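Local coordinates for succinoglycan biosynthesis protein (Bacillus cereus ATCC 14579, PDB 2QGM), which is of unknown function but belongs to the erythromycin esterase family, which makes a hydrolytic role possible, at residues G85-F90 and T142-A147; L136-P141 and T349-Y354; K402-L407 and L426-D431. All coordinates share one frame; numbering follows the deposited sequence.

Contact 1. Residues G85-F90 and T142-A147; sequences GSSEIF and TDEIIA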
loop_
_atom_site.group_PDB
_atom_site.type_symbol
_atom_site.label_atom_id
_atom_site.label_comp_id
_atom_site.label_asym_id
_atom_site.label_seq_id
_atom_site.Cartn_x
_atom_site.Cartn_y
_atom_site.Cartn_z
ATOM N N GLY A 85 11.769 -5.046 0.812
ATOM C CA GLY A 85 13.126 -4.693 1.197
ATOM C C GLY A 85 14.116 -4.381 0.089
ATOM O O GLY A 85 15.310 -4.647 0.240
ATOM N N SER A 86 13.634 -3.819 -1.014
ATOM C CA SER A 86 14.497 -3.454 -2.137
ATOM C C SER A 86 14.717 -1.943 -2.143
ATOM O O SER A 86 13.783 -1.176 -2.346
ATOM C CB SER A 86 13.857 -3.891 -3.457
ATOM O OG SER A 86 13.734 -5.305 -3.509
ATOM N N SER A 87 15.958 -1.515 -1.930
ATOM C CA SER A 87 16.265 -0.085 -1.889
ATOM C C SER A 87 15.752 0.713 -3.081
ATOM O O SER A 87 14.998 1.676 -2.914
ATOM C CB SER A 87 17.774 0.148 -1.752
ATOM O OG SER A 87 18.071 1.533 -1.727
ATOM N N GLU A 88 16.165 0.322 -4.282
ATOM C CA GLU A 88 15.762 1.026 -5.497
ATOM C C GLU A 88 14.266 1.039 -5.744
ATOM O O GLU A 88 13.759 1.959 -6.383
ATOM C CB GLU A 88 16.473 0.434 -6.715
ATOM C CG GLU A 88 17.988 0.460 -6.622
ATOM C CD GLU A 88 18.555 -0.717 -5.848
ATOM O OE1 GLU A 88 17.766 -1.487 -5.256
ATOM O OE2 GLU A 88 19.797 -0.875 -5.835
ATOM N N ILE A 89 13.557 0.018 -5.268
ATOM C CA ILE A 89 12.111 0.014 -5.451
ATOM C C ILE A 89 11.485 1.100 -4.562
ATOM O O ILE A 89 10.666 1.880 -5.032
ATOM C CB ILE A 89 11.506 -1.368 -5.149
ATOM C CG1 ILE A 89 12.011 -2.366 -6.195
ATOM C CG2 ILE A 89 9.979 -1.298 -5.179
ATOM C CD1 ILE A 89 11.408 -3.754 -6.101
ATOM N N PHE A 90 11.883 1.164 -3.291
ATOM C CA PHE A 90 11.349 2.194 -2.404
ATOM C C PHE A 90 11.675 3.596 -2.938
ATOM O O PHE A 90 10.812 4.479 -2.962
ATOM C CB PHE A 90 11.917 2.079 -0.980
ATOM C CG PHE A 90 11.407 0.892 -0.202
ATOM C CD1 PHE A 90 10.108 0.427 -0.380
ATOM C CD2 PHE A 90 12.215 0.269 0.746
ATOM C CE1 PHE A 90 9.622 -0.639 0.373
ATOM C CE2 PHE A 90 11.740 -0.798 1.505
ATOM C CZ PHE A 90 10.438 -1.253 1.317
ATOM N N THR A 142 13.098 2.748 6.882
ATOM C CA THR A 142 14.331 2.771 6.100
ATOM C C THR A 142 14.700 4.186 5.694
ATOM O O THR A 142 13.865 5.084 5.726
ATOM C CB THR A 142 14.188 1.935 4.815
ATOM O OG1 THR A 142 13.238 2.564 3.943
ATOM C CG2 THR A 142 13.712 0.526 5.144
ATOM N N ASP A 143 15.957 4.385 5.308
ATOM C CA ASP A 143 16.400 5.707 4.877
ATOM C C ASP A 143 15.605 6.125 3.647
ATOM O O ASP A 143 15.231 7.291 3.512
ATOM C CB ASP A 143 17.889 5.708 4.527
ATOM C CG ASP A 143 18.777 5.465 5.732
ATOM O OD1 ASP A 143 18.398 5.872 6.854
ATOM O OD2 ASP A 143 19.868 4.888 5.551
ATOM N N GLU A 144 15.348 5.162 2.763
ATOM C CA GLU A 144 14.616 5.413 1.525
ATOM C C GLU A 144 13.212 5.964 1.768
ATOM O O GLU A 144 12.830 6.977 1.183
ATOM C CB GLU A 144 14.528 4.125 0.686
ATOM C CG GLU A 144 15.881 3.572 0.203
ATOM C CD GLU A 144 16.528 2.586 1.175
ATOM O OE1 GLU A 144 16.024 2.432 2.303
ATOM O OE2 GLU A 144 17.546 1.961 0.808
ATOM N N ILE A 145 12.447 5.299 2.631
ATOM C CA ILE A 145 11.087 5.736 2.914
ATOM C C ILE A 145 11.045 7.000 3.766
ATOM O O ILE A 145 10.253 7.900 3.508
ATOM C CB ILE A 145 10.264 4.598 3.599
ATOM C CG1 ILE A 145 10.149 3.416 2.641
ATOM C CG2 ILE A 145 8.872 5.097 3.988
ATOM C CD1 ILE A 145 9.434 2.195 3.191
ATOM N N ILE A 146 11.908 7.083 4.771
ATOM C CA ILE A 146 11.929 8.262 5.618
ATOM C C ILE A 146 12.263 9.501 4.801
ATOM O O ILE A 146 11.765 10.581 5.084
ATOM C CB ILE A 146 12.922 8.083 6.768
ATOM C CG1 ILE A 146 12.411 6.965 7.678
ATOM C CG2 ILE A 146 13.077 9.389 7.535
ATOM C CD1 ILE A 146 13.373 6.541 8.744
ATOM N N ALA A 147 13.082 9.332 3.769
ATOM C CA ALA A 147 13.440 10.454 2.907
ATOM C C ALA A 147 12.184 10.973 2.216
ATOM O O ALA A 147 12.034 12.176 2.024
ATOM C CB ALA A 147 14.467 10.022 1.868
#
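Two helix N-termini meet here, those of helices 87-104 and 143-157, the second with Thr142 as its N-cap: Ser87 and Phe90 of the first pack against Thr142, Glu144 and Ile145 at the start of the second. The backbones come closest at Phe90 and Glu144, whose CA atoms are 6.0 Å apart, and the contact is largely buried. Its apolar half is a CH-pi contact. Ile145 CD1 stands 3.9 Å from the centroid of the Phe90 ring and only 4° off the ring normal, so the methyl sits over the centre of one face and is nearly equidistant from all six ring carbons. The isoleucine reaches that position with CD1 trans to CA (chi2 177°), while its CG1 lies over Phe90 CG. Nearer the backbones, Phe90 CB and Glu144 CB touch at 3.7 Å.

The polar half lies beside this. The bend of Glu144 at chi2 turns its carboxylate toward Ser87 at the start of helix 87-104. Ser87 OG donates to Glu144 OE2 over 2.6 Å, meeting the oxygen on its anti side and 20° out of the carboxylate plane. His443 ND1, from the C-terminal tail, is hydrogen-bonded to the same OE2; this oxygen thus takes two bonds, and OE1 is hydrogen-bonded too, so the carboxylate is probably held in its orientation. The Thr142 hydroxyl oxygen serves the helix start and also abuts the aromatic ring: Thr142 OG1 accepts a nearly straight bond from Ile145 N at 3.1 Å and lies 4.1 Å from Phe90 CD2.

Contact 2. Residues L136-P141 and T349-Y354; sequences LKLLYP and TLYSEY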
loop_
_atom_site.group_PDB
_atom_site.type_symbol
_atom_site.label_atom_id
_atom_site.label_comp_id
_atom_site.label_asym_id
_atom_site.label_seq_id
_atom_site.Cartn_x
_atom_site.Cartn_y
_atom_site.Cartn_z
ATOM N N LEU A 136 6.819 4.007 11.763
ATOM C CA LEU A 136 6.859 3.014 10.693
ATOM C C LEU A 136 7.253 1.654 11.266
ATOM O O LEU A 136 8.326 1.512 11.851
ATOM C CB LEU A 136 7.869 3.440 9.629
ATOM C CG LEU A 136 7.591 4.787 8.959
ATOM C CD1 LEU A 136 8.824 5.257 8.215
ATOM C CD2 LEU A 136 6.395 4.656 8.022
ATOM N N LYS A 137 6.392 0.656 11.104
ATOM C CA LYS A 137 6.693 -0.664 11.634
ATOM C C LYS A 137 7.822 -1.329 10.852
ATOM O O LYS A 137 7.956 -1.125 9.648
ATOM C CB LYS A 137 5.434 -1.519 11.635
ATOM C CG LYS A 137 4.282 -0.900 12.433
ATOM C CD LYS A 137 4.664 -0.548 13.883
ATOM C CE LYS A 137 5.177 0.878 14.027
ATOM N NZ LYS A 137 5.371 1.266 15.455
ATOM N N LEU A 138 8.625 -2.131 11.550
ATOM C CA LEU A 138 9.795 -2.782 10.961
ATOM C C LEU A 138 9.791 -3.136 9.483
ATOM O O LEU A 138 8.804 -3.606 8.922
ATOM C CB LEU A 138 10.199 -4.000 11.789
ATOM C CG LEU A 138 11.109 -3.649 12.976
ATOM C CD1 LEU A 138 11.528 -4.919 13.699
ATOM C CD2 LEU A 138 12.334 -2.894 12.472
ATOM N N LEU A 139 10.948 -2.913 8.881
ATOM C CA LEU A 139 11.211 -3.115 7.468
ATOM C C LEU A 139 10.897 -1.795 6.793
ATOM O O LEU A 139 11.539 -1.437 5.819
ATOM C CB LEU A 139 10.387 -4.261 6.841
ATOM C CG LEU A 139 10.686 -5.724 7.220
ATOM C CD1 LEU A 139 10.367 -6.612 6.024
ATOM C CD2 LEU A 139 12.151 -5.916 7.600
ATOM N N TYR A 140 9.931 -1.047 7.326
ATOM C CA TYR A 140 9.601 0.244 6.729
ATOM C C TYR A 140 10.385 1.466 7.224
ATOM O O TYR A 140 10.461 2.466 6.511
ATOM C CB TYR A 140 8.099 0.515 6.825
ATOM C CG TYR A 140 7.351 0.135 5.561
ATOM C CD1 TYR A 140 7.836 -0.856 4.705
ATOM C CD2 TYR A 140 6.163 0.769 5.218
ATOM C CE1 TYR A 140 7.155 -1.204 3.542
ATOM C CE2 TYR A 140 5.468 0.426 4.055
ATOM C CZ TYR A 140 5.975 -0.561 3.221
ATOM O OH TYR A 140 5.302 -0.910 2.075
ATOM N N PRO A 141 10.979 1.415 8.436
ATOM C CA PRO A 141 11.732 2.594 8.893
ATOM C C PRO A 141 13.104 2.631 8.206
ATOM O O PRO A 141 14.140 2.544 8.868
ATOM C CB PRO A 141 11.868 2.370 10.405
ATOM C CG PRO A 141 10.930 1.262 10.725
ATOM C CD PRO A 141 10.936 0.399 9.498
ATOM N N THR A 349 16.123 -6.973 1.863
ATOM C CA THR A 349 15.986 -6.988 3.313
ATOM C C THR A 349 14.723 -7.759 3.658
ATOM O O THR A 349 13.699 -7.602 2.994
ATOM C CB THR A 349 15.826 -5.564 3.864
ATOM O OG1 THR A 349 16.971 -4.774 3.515
ATOM C CG2 THR A 349 15.663 -5.597 5.378
ATOM N N LEU A 350 14.796 -8.590 4.691
ATOM C CA LEU A 350 13.633 -9.363 5.125
ATOM C C LEU A 350 13.832 -9.811 6.571
ATOM O O LEU A 350 14.844 -9.491 7.191
ATOM C CB LEU A 350 13.407 -10.579 4.207
ATOM C CG LEU A 350 14.325 -11.813 4.193
ATOM C CD1 LEU A 350 15.770 -11.402 4.422
ATOM C CD2 LEU A 350 13.891 -12.800 5.254
ATOM N N TYR A 351 12.863 -10.546 7.105
ATOM C CA TYR A 351 12.940 -11.039 8.476
ATOM C C TYR A 351 13.703 -12.347 8.650
ATOM O O TYR A 351 14.896 -12.349 8.950
ATOM C CB TYR A 351 11.541 -11.208 9.047
ATOM C CG TYR A 351 11.004 -9.963 9.693
ATOM C CD1 TYR A 351 11.595 -9.447 10.841
ATOM C CD2 TYR A 351 9.895 -9.310 9.169
ATOM C CE1 TYR A 351 11.092 -8.312 11.461
ATOM C CE2 TYR A 351 9.381 -8.171 9.776
ATOM C CZ TYR A 351 9.986 -7.678 10.926
ATOM O OH TYR A 351 9.477 -6.565 11.549
ATOM N N SER A 352 13.003 -13.464 8.478
ATOM C CA SER A 352 13.623 -14.779 8.633
ATOM C C SER A 352 13.422 -15.666 7.403
ATOM O O SER A 352 12.592 -15.371 6.540
ATOM C CB SER A 352 13.065 -15.476 9.874
ATOM O OG SER A 352 13.359 -14.727 11.045
ATOM N N GLU A 353 14.188 -16.754 7.342
ATOM C CA GLU A 353 14.144 -17.694 6.224
ATOM C C GLU A 353 13.051 -18.762 6.353
ATOM O O GLU A 353 12.033 -18.553 7.023
ATOM C CB GLU A 353 15.508 -18.377 6.078
ATOM C CG GLU A 353 16.708 -17.435 6.192
ATOM C CD GLU A 353 16.626 -16.234 5.264
ATOM O OE1 GLU A 353 15.805 -15.330 5.524
ATOM O OE2 GLU A 353 17.374 -16.204 4.265
ATOM N N TYR A 354 13.270 -19.906 5.708
ATOM C CA TYR A 354 12.310 -21.005 5.737
ATOM C C TYR A 354 12.927 -22.235 6.389
ATOM O O TYR A 354 14.010 -22.164 6.957
ATOM C CB TYR A 354 11.882 -21.348 4.311
ATOM C CG TYR A 354 10.789 -22.385 4.224
ATOM C CD1 TYR A 354 9.512 -22.125 4.717
ATOM C CD2 TYR A 354 11.019 -23.608 3.603
ATOM C CE1 TYR A 354 8.489 -23.060 4.593
ATOM C CE2 TYR A 354 10.006 -24.551 3.473
ATOM C CZ TYR A 354 8.740 -24.269 3.967
ATOM O OH TYR A 354 7.727 -25.194 3.827
#
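Leu139 reaches across to Thr349, Leu350 and Tyr351 with the end of its side chain. Its CB points toward the other segment and sets CG on the side opposite the carbonyl carbon (chi1 -70°), which carries the branch to the tyrosine. CG is the first atom to touch: Leu139 CG lies 3.8 Å from Tyr351 CE2. The two methyls then divide the neighbours between them. CD1 reaches the backbone, with Leu139 CD1 4.4 Å from Leu350 CA, and also borders the CD2-CE2 side of the tyrosine ring. CD2 stands above one face of that ring, 4.2 Å from its plane and displaced toward the rim, and Leu139 CD2 meets Thr349 CG2 at 4.2 Å as the two side chains slide past each other in opposite directions. The Thr349 hydroxyl is engaged elsewhere, hydrogen-bonded to Ser442 OG.

Leu138 crosses Tyr351 at about a right angle, with Leu138 CD1 4.1 Å from Tyr351 CE1 and Leu138 CB 3.8 Å from Tyr351 CZ.

Both leucines are the central residues of a type II beta turn from Lys137 to Tyr140, closed by the bond from Tyr140 N to Lys137 O at 3.0 Å; Leu139 takes the positive phi (91°) expected of the third turn position. The arrangement is thus an apolar turn tip, joined by Ile362, set against the end of the two-stranded antiparallel sheet of strands 346-350 and 363-366.

Contact 3. Residues K402-L407 and L426-D431; sequences KAKRPL and LLEQFD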
loop_
_atom_site.group_PDB
_atom_site.type_symbol
_atom_site.label_atom_id
_atom_site.label_comp_id
_atom_site.label_asym_id
_atom_site.label_seq_id
_atom_site.Cartn_x
_atom_site.Cartn_y
_atom_site.Cartn_z
ATOM N N LYS A 402 -0.536 -11.677 -21.250
ATOM C CA LYS A 402 -1.827 -12.337 -21.068
ATOM C C LYS A 402 -1.682 -13.827 -20.771
ATOM O O LYS A 402 -2.640 -14.488 -20.363
ATOM C CB LYS A 402 -2.700 -12.151 -22.315
ATOM C CG LYS A 402 -3.243 -10.737 -22.497
ATOM C CD LYS A 402 -4.031 -10.610 -23.789
ATOM C CE LYS A 402 -4.667 -9.233 -23.927
ATOM N NZ LYS A 402 -5.719 -8.999 -22.895
ATOM N N ALA A 403 -0.485 -14.356 -20.987
ATOM C CA ALA A 403 -0.212 -15.766 -20.742
ATOM C C ALA A 403 0.109 -16.001 -19.271
ATOM O O ALA A 403 0.422 -15.063 -18.540
ATOM C CB ALA A 403 0.958 -16.221 -21.614
ATOM N N LYS A 404 0.021 -17.253 -18.832
ATOM C CA LYS A 404 0.326 -17.582 -17.445
ATOM C C LYS A 404 1.773 -18.028 -17.307
ATOM O O LYS A 404 2.219 -18.961 -17.981
ATOM C CB LYS A 404 -0.603 -18.684 -16.924
ATOM C CG LYS A 404 -2.046 -18.247 -16.707
ATOM C CD LYS A 404 -2.813 -19.297 -15.911
ATOM C CE LYS A 404 -4.278 -18.919 -15.741
ATOM N NZ LYS A 404 -4.444 -17.567 -15.138
ATOM N N ARG A 405 2.505 -17.347 -16.432
ATOM C CA ARG A 405 3.910 -17.651 -16.190
ATOM C C ARG A 405 4.227 -17.338 -14.734
ATOM O O ARG A 405 3.469 -16.637 -14.066
ATOM C CB ARG A 405 4.800 -16.788 -17.087
ATOM C CG ARG A 405 4.531 -16.908 -18.583
ATOM C CD ARG A 405 5.176 -18.150 -19.179
ATOM N NE ARG A 405 5.194 -18.102 -20.642
ATOM C CZ ARG A 405 4.247 -18.606 -21.430
ATOM N NH1 ARG A 405 3.188 -19.211 -20.908
ATOM N NH2 ARG A 405 4.359 -18.501 -22.749
ATOM N N PRO A 406 5.353 -17.853 -14.222
ATOM C CA PRO A 406 5.707 -17.578 -12.829
ATOM C C PRO A 406 5.917 -16.086 -12.601
ATOM O O PRO A 406 6.514 -15.400 -13.437
ATOM C CB PRO A 406 6.996 -18.371 -12.636
ATOM C CG PRO A 406 6.824 -19.529 -13.588
ATOM C CD PRO A 406 6.270 -18.842 -14.815
ATOM N N LEU A 407 5.409 -15.588 -11.478
ATOM C CA LEU A 407 5.567 -14.182 -11.124
ATOM C C LEU A 407 6.172 -14.142 -9.733
ATOM O O LEU A 407 5.668 -14.772 -8.806
ATOM C CB LEU A 407 4.222 -13.452 -11.119
ATOM C CG LEU A 407 4.266 -11.981 -10.675
ATOM C CD1 LEU A 407 4.988 -11.146 -11.724
ATOM C CD2 LEU A 407 2.857 -11.459 -10.480
ATOM N N LEU A 426 0.436 -11.512 -16.013
ATOM C CA LEU A 426 0.879 -10.180 -15.605
ATOM C C LEU A 426 -0.203 -9.117 -15.791
ATOM O O LEU A 426 -0.446 -8.331 -14.881
ATOM C CB LEU A 426 2.147 -9.790 -16.366
ATOM C CG LEU A 426 2.920 -8.624 -15.737
ATOM C CD1 LEU A 426 3.545 -9.043 -14.401
ATOM C CD2 LEU A 426 3.995 -8.168 -16.712
ATOM N N LEU A 427 -0.846 -9.092 -16.961
ATOM C CA LEU A 427 -1.907 -8.118 -17.228
ATOM C C LEU A 427 -3.085 -8.329 -16.271
ATOM O O LEU A 427 -3.772 -7.383 -15.886
ATOM C CB LEU A 427 -2.405 -8.246 -18.669
ATOM C CG LEU A 427 -3.641 -7.402 -18.987
ATOM C CD1 LEU A 427 -3.306 -5.909 -18.864
ATOM C CD2 LEU A 427 -4.140 -7.730 -20.382
ATOM N N GLU A 428 -3.311 -9.585 -15.905
ATOM C CA GLU A 428 -4.384 -9.959 -14.993
ATOM C C GLU A 428 -4.225 -9.226 -13.667
ATOM O O GLU A 428 -5.209 -8.846 -13.027
ATOM C CB GLU A 428 -4.328 -11.475 -14.758
ATOM C CG GLU A 428 -5.436 -12.052 -13.897
ATOM C CD GLU A 428 -5.238 -13.537 -13.631
ATOM O OE1 GLU A 428 -4.901 -14.273 -14.583
ATOM O OE2 GLU A 428 -5.427 -13.975 -12.475
ATOM N N GLN A 429 -2.972 -9.028 -13.269
ATOM C CA GLN A 429 -2.653 -8.380 -12.006
ATOM C C GLN A 429 -2.364 -6.889 -12.096
ATOM O O GLN A 429 -2.813 -6.119 -11.247
ATOM C CB GLN A 429 -1.437 -9.069 -11.373
ATOM C CG GLN A 429 -1.555 -10.582 -11.327
ATOM C CD GLN A 429 -2.700 -11.032 -10.465
ATOM O OE1 GLN A 429 -3.075 -12.215 -10.472
ATOM N NE2 GLN A 429 -3.267 -10.105 -9.706
ATOM N N PHE A 430 -1.626 -6.478 -13.127
ATOM C CA PHE A 430 -1.237 -5.078 -13.256
ATOM C C PHE A 430 -1.508 -4.424 -14.610
ATOM O O PHE A 430 -1.247 -5.012 -15.664
ATOM C CB PHE A 430 0.262 -4.942 -12.956
ATOM C CG PHE A 430 0.729 -5.717 -11.740
ATOM C CD1 PHE A 430 0.206 -5.455 -10.474
ATOM C CD2 PHE A 430 1.731 -6.684 -11.861
ATOM C CE1 PHE A 430 0.675 -6.137 -9.349
ATOM C CE2 PHE A 430 2.207 -7.372 -10.743
ATOM C CZ PHE A 430 1.678 -7.098 -9.480
ATOM N N ASP A 431 -2.009 -3.192 -14.583
ATOM C CA ASP A 431 -2.268 -2.457 -15.819
ATOM C C ASP A 431 -0.910 -2.014 -16.360
ATOM O O ASP A 431 -0.643 -2.081 -17.563
ATOM C CB ASP A 431 -3.114 -1.203 -15.542
ATOM C CG ASP A 431 -4.516 -1.526 -15.055
ATOM O OD1 ASP A 431 -5.193 -2.355 -15.693
ATOM O OD2 ASP A 431 -4.949 -0.938 -14.039
#
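Leu407, Lys404 and Lys402 each send a side chain to the short helix 426-429 and its exit; the leucine goes trans at its first torsion, while the two lysines share one extended shape with a final bend and differ in where they end. Leu407 forms the buried part. Its CG is trans to the backbone N (chi1 176°), which extends the branch toward the helix and spreads the two methyls over separate partners: Leu407 CD1 meets Leu426 CD1 at 3.7 Å, the side chains crossing at about a right angle, and Leu407 CD2 lies 4.1 Å from Phe430 CE2, an oblique approach to the ring.

At the solvent-facing side Lys404 stays extended through CE and then turns at the last bond (chi4 -55°), swinging the ammonium group toward the helix. The straight chain of Glu428 comes obliquely to meet it, and Lys404 NZ pairs with Glu428 OE1 in a salt bridge of 3.4 Å, a long spacing that suggests a modest hold. Lys402 instead runs side by side with Leu427 in the same direction. Lys402 CG and CE pass alongside Leu427 CD2 at 3.8 and 3.9 Å, and Lys402 NZ comes nearest to that methyl, at 3.2 Å: a polar tip beside an apolar group, not a polar bond.

Arg405 turns away from the helix. Its NH1 donates to the carbonyl of the preceding residue, Lys404 O, at 3.1 Å, from well above the carbonyl plane, while Ala403 CB lies against one face of the guanidinium group.

Strand 404-408 pairs antiparallel with strand 421-425, which leads directly into helix 426-429; Phe374 of helix 374-380 covers both Leu407 and Leu426, and Phe430 packs on helix 307-310 as the chain leaves for strand 432-439 of the central mixed sheet.

From the N terminus, residues 85-90 open contact 1, which closes at 142-147 and ties the starts of two helices together. Contact 2 begins within that span, at 136-141, and closes only at 349-354, so the two cross along the chain. They also touch in space: Gly85 O and Thr349 N are 3.0 Å apart, a probable hydrogen bond, and Phe90 packs on Tyr140. Helix starts, turn and small antiparallel sheet thus form one continuous region. Contact 3 follows in series, closing a short loop that joins the antiparallel pair 404-408/421-425 to the helix leading into strand 432-439 of the central sheet. Its centre lies about 26 Å from that of contact 1 and 27 Å from that of contact 2, touching neither.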